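Local atomic coordinates of glycosyl hydrolase (Aspergillus fumigatus, PDB entry 2X8R), a protein that is a family 25 lysozyme that probably hydrolyses beta-1,4 linkages between N-acetylmuramic acid and N-acetylglucosamine in bacterial peptidoglycan. Residues 114-119 against 148-153; 161-164 against 168-171; 98-103 against 143-148; 32-37 against 79-84; 55-60 against 203-208. All blocks are in the same frame, centred on the assembly; numbering follows the deposited sequence. Where two conformers were deposited one is given.

Contact 5 is the most buried of the five: Leu57, at the start of a barrel strand, meets the C-terminal helix 201-209. Contact 4 lies on the neighbouring strand 26-35, where an outer loop adds methyl packing and a water bridge. Contacts 1 and 3 share Gly148 and both involve the region of helix 140-147; their centres are 11 Å apart. The first is apolar, whereas the second runs from an isoleucine-tryptophan contact out to an exposed tyrosine and arginine. Contact 2 is a partly buried proline-leucine contact in the loop after strand 159-162. Contacts 3 and 4 join through Tyr103 and Glu35, which are hydrogen-bonded to each other on the side where the parallel strands end.

Contact 1 of 5, residues 114-119 against 148-153; sequences QMVAWI and GNAKGF
Val116 has its CG1 anti to the backbone N (chi1 166°), which leaves CG2 beside that nitrogen and facing the methyl of Ala150. Phe153 has CG anti to its carbonyl carbon (chi1 -63°), and this carries the ring from the loop to the flank of the helix. The two methyls, Val116 CG2 and Ala150 CB, are 3.5 Å apart, a little closer than ordinary van der Waals contact. One helical turn on, the side chains of Ile119 and Phe153 cross at about a right angle. The CG2 branch of Ile119 approaches obliquely, 3.7 Å from Phe153 CE1. The backbone carbonyl of Val116 faces the ring rim, Val116 O lying near the ring plane, 3.9 Å from Phe153 CZ.

Helix 112-130 is the crossover between parallel barrel strands 95-97 and 135-138, and residues 148-153 belong to the link that leaves helix 140-147 for strand 159-162. Gly148 ends that helix with a positive phi. Gly152, again at positive phi, turns the chain just before Phe153. Between these two bends the backbone of Ala150 is held at both ends by the preceding helix, its N by Thr147 OG1 and its O by Trp143 NE1. Two further aromatics adjoin the Phe153 ring: His120 stacks with it and Trp143 meets it edge-to-face, while Ile136 of strand 135-138 touches both Phe153 and Ile119.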
# COMPACT_ATOMS: atom_id res chain seq x y z
N GLN A 114 19.08 -8.44 -5.57
CA GLN A 114 17.98 -8.67 -6.53
C GLN A 114 16.68 -8.04 -6.09
O GLN A 114 15.92 -7.50 -6.92
CB GLN A 114 17.76 -10.16 -6.80
CG GLN A 114 18.91 -10.75 -7.59
CD GLN A 114 18.82 -12.24 -7.69
OE1 GLN A 114 18.47 -12.92 -6.71
NE2 GLN A 114 19.11 -12.79 -8.87
N MET A 115 16.39 -8.15 -4.80
CA MET A 115 15.13 -7.62 -4.26
C MET A 115 15.16 -6.10 -4.30
O MET A 115 14.19 -5.46 -4.71
CB MET A 115 14.92 -8.15 -2.86
CG MET A 115 13.56 -7.75 -2.25
SD MET A 115 12.15 -8.32 -3.19
CE MET A 115 12.19 -10.04 -2.73
N VAL A 116 16.30 -5.51 -3.91
CA VAL A 116 16.38 -4.05 -3.96
C VAL A 116 16.18 -3.56 -5.42
O VAL A 116 15.44 -2.59 -5.67
CB VAL A 116 17.68 -3.58 -3.30
CG1 VAL A 116 17.98 -2.09 -3.62
CG2 VAL A 116 17.58 -3.87 -1.75
N ALA A 117 16.78 -4.26 -6.38
CA ALA A 117 16.64 -3.90 -7.78
C ALA A 117 15.18 -4.03 -8.25
O ALA A 117 14.65 -3.16 -8.97
CB ALA A 117 17.57 -4.80 -8.66
N TRP A 118 14.54 -5.12 -7.83
CA TRP A 118 13.13 -5.38 -8.19
C TRP A 118 12.25 -4.23 -7.66
O TRP A 118 11.48 -3.65 -8.42
CB TRP A 118 12.65 -6.73 -7.62
CG TRP A 118 11.33 -7.16 -8.18
CD1 TRP A 118 11.14 -8.07 -9.19
CD2 TRP A 118 10.03 -6.76 -7.75
NE1 TRP A 118 9.79 -8.21 -9.45
CE2 TRP A 118 9.09 -7.43 -8.57
CE3 TRP A 118 9.56 -5.88 -6.75
CZ2 TRP A 118 7.70 -7.25 -8.44
CZ3 TRP A 118 8.15 -5.69 -6.60
CH2 TRP A 118 7.24 -6.38 -7.44
N ILE A 119 12.42 -3.89 -6.39
CA ILE A 119 11.60 -2.80 -5.80
C ILE A 119 11.90 -1.46 -6.45
O ILE A 119 10.97 -0.69 -6.76
CB ILE A 119 11.75 -2.74 -4.23
CG1 ILE A 119 11.38 -4.08 -3.58
CG2 ILE A 119 10.85 -1.62 -3.60
CD1 ILE A 119 11.94 -4.22 -2.15
N GLY A 148 18.13 -6.52 3.28
CA GLY A 148 19.27 -6.08 4.11
C GLY A 148 19.04 -4.72 4.74
O GLY A 148 19.99 -3.94 4.94
N ASN A 149 17.77 -4.43 5.04
CA ASN A 149 17.33 -3.14 5.58
C ASN A 149 17.73 -1.96 4.71
O ASN A 149 18.26 -0.96 5.18
CB ASN A 149 17.83 -2.94 7.02
CG ASN A 149 17.02 -1.93 7.77
OD1 ASN A 149 15.83 -1.76 7.50
ND2 ASN A 149 17.65 -1.24 8.73
N ALA A 150 17.46 -2.10 3.42
CA ALA A 150 18.00 -1.21 2.43
C ALA A 150 17.54 0.24 2.59
O ALA A 150 16.36 0.55 2.85
CB ALA A 150 17.64 -1.73 1.00
N LYS A 151 18.50 1.15 2.40
CA LYS A 151 18.22 2.58 2.31
C LYS A 151 17.90 2.91 0.85
O LYS A 151 17.90 2.01 -0.01
CB LYS A 151 19.45 3.36 2.81
CG LYS A 151 19.85 2.88 4.22
CD LYS A 151 21.05 3.64 4.74
CE LYS A 151 21.19 3.44 6.24
NZ LYS A 151 22.41 4.19 6.63
N GLY A 152 17.58 4.18 0.59
CA GLY A 152 17.36 4.68 -0.78
C GLY A 152 15.91 4.90 -1.16
O GLY A 152 15.63 5.45 -2.25
N PHE A 153 14.96 4.54 -0.29
CA PHE A 153 13.53 4.69 -0.66
C PHE A 153 12.82 5.67 0.25
O PHE A 153 11.69 6.09 -0.05
CB PHE A 153 12.78 3.35 -0.55
CG PHE A 153 13.30 2.28 -1.49
CD1 PHE A 153 12.75 2.16 -2.77
CD2 PHE A 153 14.32 1.42 -1.10
CE1 PHE A 153 13.23 1.17 -3.68
CE2 PHE A 153 14.80 0.42 -1.95
CZ PHE A 153 14.26 0.31 -3.28

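Contact 2 of 5, residues 161-164 against 168-171; sequences LAAY and PPKT
Leu161 and Pro169 form the tight part of this contact. Their side chains slide past each other in opposite directions, and Leu161 CD2 reaches within 3.5 Å of Pro169 CB and 3.8 Å of Pro169 CG. The leucine gets there because its CG is anti to the backbone N (chi1 -175°), a torsion that carries the branch end out from the strand toward the proline. The same methyl also meets a backbone oxygen, with Leu161 CD2 3.7 Å from Thr171 O. Both partners, ring and carbonyl, lie on the same side of this methyl.

Toward solvent the fit slackens. Ala163 CB is 4.1 Å from Pro169 CG, adding a single methyl on the outer part of the ring. The side chain of Thr171 stays 6.6 Å or more from residues 161-164, so this residue contributes through its main chain. Exposed Lys170 turns away and is modelled no further than CB. No hydrogen bond crosses between the two segments, and the side-chain contacts are apolar.

The arrangement folds the loop after strand 159-162, a parallel strand of the family 25 barrel, back over that strand's C-terminal end. Leu161 pairs through its backbone with Ile181 and Gln183 of parallel strand 181-185, and Ala162 pairs with Thr138 on the other flank. Trp179 touches both Leu161 and Pro169, while Trp182 packs on Pro169 and bonds to Ala163 O.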
# COMPACT_ATOMS: atom_id res chain seq x y z
N LEU A 161 3.60 1.05 7.34
CA LEU A 161 4.30 0.09 8.20
C LEU A 161 3.38 -0.76 9.03
O LEU A 161 2.61 -0.24 9.83
CB LEU A 161 5.30 0.85 9.10
CG LEU A 161 6.25 0.09 10.02
CD1 LEU A 161 7.08 -0.94 9.23
CD2 LEU A 161 7.20 1.11 10.75
N ALA A 162 3.45 -2.08 8.85
CA ALA A 162 2.55 -2.96 9.59
C ALA A 162 3.24 -3.41 10.87
O ALA A 162 4.36 -3.93 10.81
CB ALA A 162 2.11 -4.17 8.76
N ALA A 163 2.59 -3.18 12.01
CA ALA A 163 3.11 -3.58 13.33
C ALA A 163 1.91 -3.55 14.26
O ALA A 163 1.42 -2.47 14.62
CB ALA A 163 4.26 -2.63 13.80
N TYR A 164 1.42 -4.74 14.62
CA TYR A 164 0.14 -4.86 15.30
C TYR A 164 0.32 -4.68 16.81
O TYR A 164 0.90 -5.54 17.51
CB TYR A 164 -0.63 -6.13 14.92
CG TYR A 164 -0.90 -6.29 13.43
CD1 TYR A 164 -0.82 -5.19 12.55
CD2 TYR A 164 -1.26 -7.52 12.90
CE1 TYR A 164 -1.06 -5.37 11.17
CE2 TYR A 164 -1.48 -7.71 11.53
CZ TYR A 164 -1.39 -6.63 10.68
OH TYR A 164 -1.59 -6.77 9.34
N PRO A 168 2.52 2.80 18.66
CA PRO A 168 3.10 2.93 17.31
C PRO A 168 4.45 2.23 17.16
O PRO A 168 5.15 1.99 18.15
CB PRO A 168 3.35 4.44 17.16
CG PRO A 168 2.60 5.08 18.25
CD PRO A 168 2.48 4.11 19.35
N PRO A 169 4.83 1.97 15.92
CA PRO A 169 6.02 1.16 15.66
C PRO A 169 7.28 1.79 16.22
O PRO A 169 7.47 2.98 16.06
CB PRO A 169 6.11 1.19 14.12
CG PRO A 169 4.77 1.44 13.66
CD PRO A 169 4.04 2.23 14.70
N LYS A 170 8.14 0.98 16.83
CA LYS A 170 9.34 1.49 17.45
C LYS A 170 10.55 1.29 16.53
O LYS A 170 11.55 2.01 16.64
CB LYS A 170 9.56 0.84 18.83
N THR A 171 10.43 0.37 15.59
CA THR A 171 11.53 0.07 14.68
C THR A 171 11.11 0.55 13.30
O THR A 171 10.13 0.03 12.76
CB THR A 171 11.84 -1.43 14.63
OG1 THR A 171 12.10 -1.88 15.97
CG2 THR A 171 13.07 -1.70 13.74

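Contact 3 of 5, residues 98-103 against 143-148; sequences IEYNPY and WNRCTG
Ile98 opens the contact, its CG2 lying 4.5 Å from Trp143 CZ3, at the edge of the indole and near its plane. This is a loose apolar touch, and it occurs where strand 95-97 runs into its C-terminal loop. Ile98 and Glu99 fit the last two positions of the family's DXE motif, consistent with a place in the active-site region. Glu99 leads away from the helix; its OE2 accepts the N-H of Tyr100, with Tyr100 N 3.0 Å off and 56° above the carboxylate plane.

Tyr100 then crosses Arg145 at about a right angle. Tyr100 CE1 and Arg145 NH1 are 4.0 Å apart, each at the edge of the other's flat group, with the planes turned by 37°. A bend at chi3 (-55°) brings the guanidinium round, and Asp141 joins the pair: its OD2 is hydrogen-bonded to Tyr100 OH, which also bonds to Thr139 OG1, and forms a salt bridge with Arg145 NH1. Farther on, Asn101 OD1 accepts from Tyr103 N at 2.9 Å, forming an Asx turn.

In the helix, Trp143 O is gripped from opposite faces by Thr147 N at 3.1 Å and Thr147 OG1 at 2.6 Å. The Cys146-Cys107 disulfide ties this last turn to the loop following Tyr103. Ile119 of helix 112-130 packs against both Ile98 and Trp143, and Ile136 of strand 135-138 touches Ile98, while Thr138 touches Trp143.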
# COMPACT_ATOMS: atom_id res chain seq x y z
N ILE A 98 4.75 -5.22 -0.43
CA ILE A 98 5.96 -6.00 -0.65
C ILE A 98 6.43 -6.60 0.71
O ILE A 98 7.04 -5.92 1.50
CB ILE A 98 7.06 -5.16 -1.34
CG1 ILE A 98 8.36 -5.95 -1.49
CG2 ILE A 98 7.29 -3.87 -0.62
CD1 ILE A 98 8.32 -7.12 -2.41
N GLU A 99 6.07 -7.86 0.94
CA GLU A 99 6.35 -8.51 2.16
C GLU A 99 6.15 -10.04 2.00
O GLU A 99 6.35 -10.53 0.96
CB GLU A 99 5.59 -7.90 3.33
CG GLU A 99 4.20 -7.41 3.09
CD GLU A 99 3.11 -8.49 3.34
OE1 GLU A 99 2.07 -8.37 2.72
OE2 GLU A 99 3.33 -9.36 4.15
N TYR A 100 5.75 -10.70 3.06
CA TYR A 100 5.88 -12.12 3.15
C TYR A 100 5.25 -12.90 2.01
O TYR A 100 4.15 -12.75 1.71
CB TYR A 100 5.35 -12.63 4.45
CG TYR A 100 5.96 -11.94 5.65
CD1 TYR A 100 7.22 -12.27 6.13
CD2 TYR A 100 5.28 -10.98 6.31
CE1 TYR A 100 7.77 -11.62 7.21
CE2 TYR A 100 5.82 -10.35 7.42
CZ TYR A 100 7.09 -10.67 7.88
OH TYR A 100 7.66 -10.04 8.96
N ASN A 101 6.04 -13.78 1.45
CA ASN A 101 5.59 -14.63 0.36
C ASN A 101 4.59 -15.68 0.86
O ASN A 101 4.99 -16.59 1.57
CB ASN A 101 6.79 -15.31 -0.27
CG ASN A 101 6.42 -16.17 -1.49
OD1 ASN A 101 5.31 -16.13 -1.96
ND2 ASN A 101 7.42 -16.91 -2.03
N PRO A 102 3.33 -15.58 0.41
CA PRO A 102 2.32 -16.52 0.89
C PRO A 102 2.52 -17.89 0.25
O PRO A 102 1.82 -18.83 0.62
CB PRO A 102 0.98 -15.89 0.44
CG PRO A 102 1.32 -14.51 -0.04
CD PRO A 102 2.75 -14.56 -0.49
N TYR A 103 3.46 -17.99 -0.69
CA TYR A 103 3.58 -19.22 -1.46
C TYR A 103 4.75 -20.09 -1.02
O TYR A 103 5.06 -21.05 -1.67
CB TYR A 103 3.54 -18.93 -2.98
CG TYR A 103 2.27 -18.13 -3.28
CD1 TYR A 103 1.02 -18.72 -3.17
CD2 TYR A 103 2.32 -16.74 -3.50
CE1 TYR A 103 -0.16 -17.98 -3.35
CE2 TYR A 103 1.15 -15.99 -3.70
CZ TYR A 103 -0.07 -16.61 -3.64
OH TYR A 103 -1.22 -15.87 -3.85
N TRP A 143 11.60 -6.14 5.67
CA TRP A 143 12.53 -5.25 5.03
C TRP A 143 13.97 -5.58 5.43
O TRP A 143 14.87 -5.57 4.57
CB TRP A 143 12.20 -3.79 5.37
CG TRP A 143 12.82 -2.83 4.42
CD1 TRP A 143 13.96 -2.08 4.64
CD2 TRP A 143 12.39 -2.53 3.09
NE1 TRP A 143 14.24 -1.31 3.51
CE2 TRP A 143 13.28 -1.55 2.56
CE3 TRP A 143 11.31 -2.96 2.31
CZ2 TRP A 143 13.15 -1.02 1.27
CZ3 TRP A 143 11.17 -2.41 1.01
CH2 TRP A 143 12.09 -1.45 0.52
N ASN A 144 14.16 -5.90 6.70
CA ASN A 144 15.47 -6.28 7.15
C ASN A 144 15.91 -7.59 6.50
O ASN A 144 17.02 -7.64 5.92
CB ASN A 144 15.49 -6.40 8.66
CG ASN A 144 16.89 -6.69 9.16
OD1 ASN A 144 17.79 -5.87 8.99
ND2 ASN A 144 17.08 -7.90 9.74
N ARG A 145 15.04 -8.60 6.54
CA ARG A 145 15.45 -9.92 6.03
C ARG A 145 15.65 -9.92 4.53
O ARG A 145 16.64 -10.50 4.03
CB ARG A 145 14.45 -11.02 6.39
CG ARG A 145 14.80 -12.41 5.79
CD ARG A 145 13.79 -13.46 6.25
NE ARG A 145 13.72 -13.48 7.71
CZ ARG A 145 12.74 -12.96 8.45
NH1 ARG A 145 11.68 -12.39 7.89
NH2 ARG A 145 12.83 -13.03 9.79
N CYS A 146 14.74 -9.28 3.80
CA CYS A 146 14.75 -9.49 2.36
C CYS A 146 15.48 -8.43 1.54
O CYS A 146 15.74 -8.65 0.36
CB CYS A 146 13.32 -9.68 1.85
SG CYS A 146 12.50 -11.17 2.50
N THR A 147 15.77 -7.29 2.16
CA THR A 147 16.51 -6.22 1.49
C THR A 147 17.83 -5.87 2.16
O THR A 147 18.57 -5.00 1.66
CB THR A 147 15.69 -4.89 1.26
OG1 THR A 147 15.57 -4.17 2.50
CG2 THR A 147 14.30 -5.22 0.71
N GLY A 148 18.13 -6.52 3.28
CA GLY A 148 19.27 -6.08 4.11
C GLY A 148 19.04 -4.72 4.74
O GLY A 148 19.99 -3.94 4.94

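Contact 4 of 5, residues 32-37 against 79-84; sequences KATEGT and LKNGGG
Strand 26-35, one of the parallel strands of the family 25 barrel, presents Ala33 and Thr34 on its outside to the loop that follows helix 71-79. Consecutive residues of a regular strand would face opposite ways. Here a kink in the strand, with Ala33 psi at -48°, turns both toward the loop. Ala33 CB rests 3.5 Å from Asn81 O and 4.2 Å from Gly82 CA, the methyl lying against the main chain where the absence of a side chain on Gly82 lets the backbone come close.

Thr34 crosses Asn81 at about a right angle, with Thr34 CG2 3.5 Å from Asn81 CB. Its chi1 of 51° sets OG1 between the backbone N and the carbonyl carbon, the hydroxyl bonding to His62 ND1 while the methyl is left for Asn81. The asparagine touches the strand with its CB, and its amide is occupied by other partners: ND2 with Phe77 O at the end of the helix, OD1 with Lys40 NZ. No direct hydrogen bond joins the two segments, but a water bridges them, donating to Ala33 O at 2.8 Å and to Asn81 O at 2.9 Å.

Within the strand, Lys32 NZ forms a salt bridge with Glu35 OE1 at 2.8 Å, and Glu35 OE2 bonds to Tyr103 OH. Strand 57-63 pairs with Ala33 and Thr34 through Tyr61 and Phe63, Phe78 of helix 71-79 packs on both residues, and Gly83 O bonds to Tyr126 OH of helix 112-130.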
# COMPACT_ATOMS: atom_id res chain seq x y z
N LYS A 32 -7.11 -3.72 -2.72
CA LYS A 32 -6.26 -4.59 -3.56
C LYS A 32 -6.76 -4.59 -4.98
O LYS A 32 -7.94 -4.90 -5.22
CB LYS A 32 -6.29 -6.03 -3.07
CG LYS A 32 -5.27 -6.86 -3.83
CD LYS A 32 -5.11 -8.26 -3.22
CE LYS A 32 -4.23 -9.12 -4.11
NZ LYS A 32 -4.24 -10.58 -3.68
N ALA A 33 -5.85 -4.28 -5.91
CA ALA A 33 -6.20 -4.25 -7.34
C ALA A 33 -5.68 -5.46 -8.09
O ALA A 33 -6.44 -6.11 -8.81
CB ALA A 33 -5.67 -3.01 -7.97
N THR A 34 -4.40 -5.77 -7.87
CA THR A 34 -3.69 -6.81 -8.62
C THR A 34 -2.69 -7.57 -7.75
O THR A 34 -2.33 -7.13 -6.64
CB THR A 34 -2.93 -6.18 -9.79
OG1 THR A 34 -2.13 -5.08 -9.30
CG2 THR A 34 -3.93 -5.61 -10.84
N GLU A 35 -2.24 -8.72 -8.28
CA GLU A 35 -1.21 -9.51 -7.67
C GLU A 35 -0.40 -10.15 -8.79
O GLU A 35 -0.97 -10.68 -9.76
CB GLU A 35 -1.82 -10.60 -6.76
CG GLU A 35 -0.77 -11.64 -6.25
CD GLU A 35 -1.30 -12.61 -5.19
OE1 GLU A 35 -2.35 -12.36 -4.59
OE2 GLU A 35 -0.62 -13.63 -4.91
N GLY A 36 0.92 -10.14 -8.66
CA GLY A 36 1.77 -10.78 -9.69
C GLY A 36 1.54 -10.20 -11.07
O GLY A 36 1.38 -8.97 -11.22
N THR A 37 1.53 -11.07 -12.09
CA THR A 37 1.46 -10.56 -13.47
C THR A 37 0.10 -10.70 -14.14
O THR A 37 -0.15 -10.03 -15.15
CB THR A 37 2.48 -11.24 -14.39
OG1 THR A 37 2.20 -12.64 -14.39
CG2 THR A 37 3.90 -10.98 -13.85
N LEU A 79 -0.85 -0.57 -12.87
CA LEU A 79 -1.30 0.71 -13.45
C LEU A 79 -2.48 0.59 -14.41
O LEU A 79 -3.30 1.52 -14.49
CB LEU A 79 -0.14 1.40 -14.17
CG LEU A 79 0.87 1.99 -13.18
CD1 LEU A 79 2.19 2.20 -13.86
CD2 LEU A 79 0.29 3.30 -12.67
N LYS A 80 -2.56 -0.54 -15.10
CA LYS A 80 -3.67 -0.74 -16.07
C LYS A 80 -4.94 -1.28 -15.40
O LYS A 80 -5.97 -1.46 -16.06
CB LYS A 80 -3.22 -1.74 -17.12
CG LYS A 80 -2.25 -1.18 -18.14
CD LYS A 80 -1.79 -2.35 -18.99
CE LYS A 80 -0.80 -1.96 -20.06
NZ LYS A 80 0.53 -1.56 -19.44
N ASN A 81 -4.87 -1.60 -14.11
CA ASN A 81 -5.93 -2.37 -13.50
C ASN A 81 -6.28 -1.81 -12.13
O ASN A 81 -6.67 -2.55 -11.26
CB ASN A 81 -5.55 -3.86 -13.44
CG ASN A 81 -5.59 -4.52 -14.80
OD1 ASN A 81 -6.69 -4.76 -15.33
ND2 ASN A 81 -4.44 -4.71 -15.43
N GLY A 82 -6.15 -0.51 -11.94
CA GLY A 82 -6.68 0.06 -10.69
C GLY A 82 -5.66 0.83 -9.88
O GLY A 82 -6.00 1.55 -8.93
N GLY A 83 -4.40 0.66 -10.26
CA GLY A 83 -3.29 1.28 -9.57
C GLY A 83 -2.98 2.70 -10.04
O GLY A 83 -2.08 3.30 -9.50
N GLY A 84 -3.76 3.24 -10.99
CA GLY A 84 -3.53 4.62 -11.50
C GLY A 84 -3.65 5.72 -10.45
O GLY A 84 -4.23 5.50 -9.38
O HOH W 1 -8.11 -5.06 -10.76

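Contact 5 of 5, residues 55-60 against 203-208; sequences GLLRGG and QLRKLA
Leu57 and Leu204 reach toward each other tip to tip, and their rotamers differ. Leu57 swings its CG to the side of the backbone N (chi1 -72°) and projects from the strand toward the helix. Leu204 has CG anti to its N (chi1 173°), which tips its branch point toward the strand. As a result one methyl of Leu57 meets the fork of the other leucine: Leu57 CD1 is 3.6 Å from Leu204 CG and 3.8 Å from Leu204 CD2.

The second branch of Leu57 serves the next turn of the helix. Leu57 CD2 lies 4.2 Å from Ala208 CB, the short alanine side chain leaving the strand and helix backbones near each other at this point. Arg205 sets out beside the strand and not at it, but its long extended chain brings the guanidinium to the border of the contact, with Arg205 NH1 4.3 Å from Leu57 CD2 in an oblique approach. The same nitrogen gives a hydrogen bond to a water at 3.1 Å from Arg205 NH1, and that water donates only weakly to Gly55 O. This exposed polar link borders an otherwise buried aliphatic contact. Gly55 itself closes helix 44-53 in a Schellman motif.

Strand 57-60 and helix 203-208 run 38° from parallel, their axes 10.2 Å apart. The C-terminal helix packs at the N-terminal end of the parallel barrel strands: Leu204 also packs on Phe28 of strand 26-35, Phe197 of strand 193-198 and Leu92 of a loop, and Leu207 reaches Pro93, Pro158 and Thr180.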
# COMPACT_ATOMS: atom_id res chain seq x y z
N GLY A 55 -17.55 8.97 -0.33
CA GLY A 55 -16.72 10.15 -0.10
C GLY A 55 -15.38 9.87 0.54
O GLY A 55 -14.77 10.77 1.09
N LEU A 56 -14.87 8.64 0.46
CA LEU A 56 -13.53 8.36 1.00
C LEU A 56 -12.46 8.67 -0.01
O LEU A 56 -12.69 8.55 -1.21
CB LEU A 56 -13.35 6.88 1.41
CG LEU A 56 -14.28 6.37 2.52
CD1 LEU A 56 -14.30 4.83 2.61
CD2 LEU A 56 -13.75 6.86 3.81
N LEU A 57 -11.29 9.08 0.47
CA LEU A 57 -10.07 9.02 -0.33
C LEU A 57 -9.80 7.51 -0.57
O LEU A 57 -10.01 6.69 0.32
CB LEU A 57 -8.94 9.67 0.45
CG LEU A 57 -9.01 11.18 0.58
CD1 LEU A 57 -7.90 11.61 1.51
CD2 LEU A 57 -8.86 11.81 -0.77
N ARG A 58 -9.33 7.13 -1.76
CA ARG A 58 -9.05 5.72 -2.00
C ARG A 58 -7.93 5.58 -2.99
O ARG A 58 -7.69 6.48 -3.79
CB ARG A 58 -10.30 4.94 -2.48
CG ARG A 58 -10.75 5.26 -3.91
CD ARG A 58 -11.45 6.61 -3.97
NE ARG A 58 -12.03 6.82 -5.31
CZ ARG A 58 -11.36 7.36 -6.33
NH1 ARG A 58 -10.09 7.75 -6.18
NH2 ARG A 58 -11.95 7.47 -7.53
N GLY A 59 -7.23 4.45 -2.91
CA GLY A 59 -6.21 4.11 -3.89
C GLY A 59 -6.12 2.59 -3.99
O GLY A 59 -6.76 1.85 -3.19
N GLY A 60 -5.40 2.11 -5.01
CA GLY A 60 -5.24 0.66 -5.18
C GLY A 60 -3.95 0.16 -4.56
O GLY A 60 -3.05 0.96 -4.24
N GLN A 203 -2.78 17.18 5.89
CA GLN A 203 -1.60 16.48 5.38
C GLN A 203 -1.97 15.23 4.61
O GLN A 203 -1.25 14.85 3.66
CB GLN A 203 -0.63 16.15 6.51
CG GLN A 203 0.08 17.41 7.03
CD GLN A 203 0.84 18.15 5.93
OE1 GLN A 203 1.81 17.63 5.36
NE2 GLN A 203 0.41 19.36 5.63
N LEU A 204 -3.04 14.56 5.01
CA LEU A 204 -3.54 13.45 4.20
C LEU A 204 -3.95 13.93 2.79
O LEU A 204 -3.57 13.29 1.76
CB LEU A 204 -4.70 12.72 4.89
CG LEU A 204 -5.45 11.62 4.12
CD1 LEU A 204 -4.46 10.55 3.72
CD2 LEU A 204 -6.53 11.06 5.05
N ARG A 205 -4.71 15.03 2.70
CA ARG A 205 -5.04 15.57 1.36
C ARG A 205 -3.78 15.92 0.52
O ARG A 205 -3.82 15.84 -0.71
CB ARG A 205 -5.98 16.78 1.48
CG ARG A 205 -7.33 16.35 2.02
CD ARG A 205 -8.48 17.37 1.75
NE ARG A 205 -9.69 17.04 2.51
CZ ARG A 205 -10.59 16.11 2.17
NH1 ARG A 205 -10.46 15.38 1.06
NH2 ARG A 205 -11.64 15.92 2.95
N LYS A 206 -2.68 16.31 1.18
CA LYS A 206 -1.42 16.58 0.47
C LYS A 206 -0.79 15.27 -0.01
O LYS A 206 -0.18 15.23 -1.09
CB LYS A 206 -0.42 17.31 1.36
CG LYS A 206 -0.70 18.78 1.63
CD LYS A 206 0.60 19.39 2.22
CE LYS A 206 0.39 20.75 2.88
NZ LYS A 206 -0.60 21.56 2.12
N LEU A 207 -0.91 14.21 0.78
CA LEU A 207 -0.45 12.89 0.28
C LEU A 207 -1.24 12.56 -0.99
O LEU A 207 -0.66 12.07 -1.95
CB LEU A 207 -0.68 11.80 1.34
CG LEU A 207 -0.38 10.34 0.92
CD1 LEU A 207 1.13 10.12 0.54
CD2 LEU A 207 -0.90 9.39 2.00
N ALA A 208 -2.55 12.81 -0.99
CA ALA A 208 -3.39 12.54 -2.20
C ALA A 208 -2.96 13.41 -3.38
O ALA A 208 -2.74 12.90 -4.48
CB ALA A 208 -4.89 12.73 -1.88
O HOH W 2 -12.40 13.08 1.60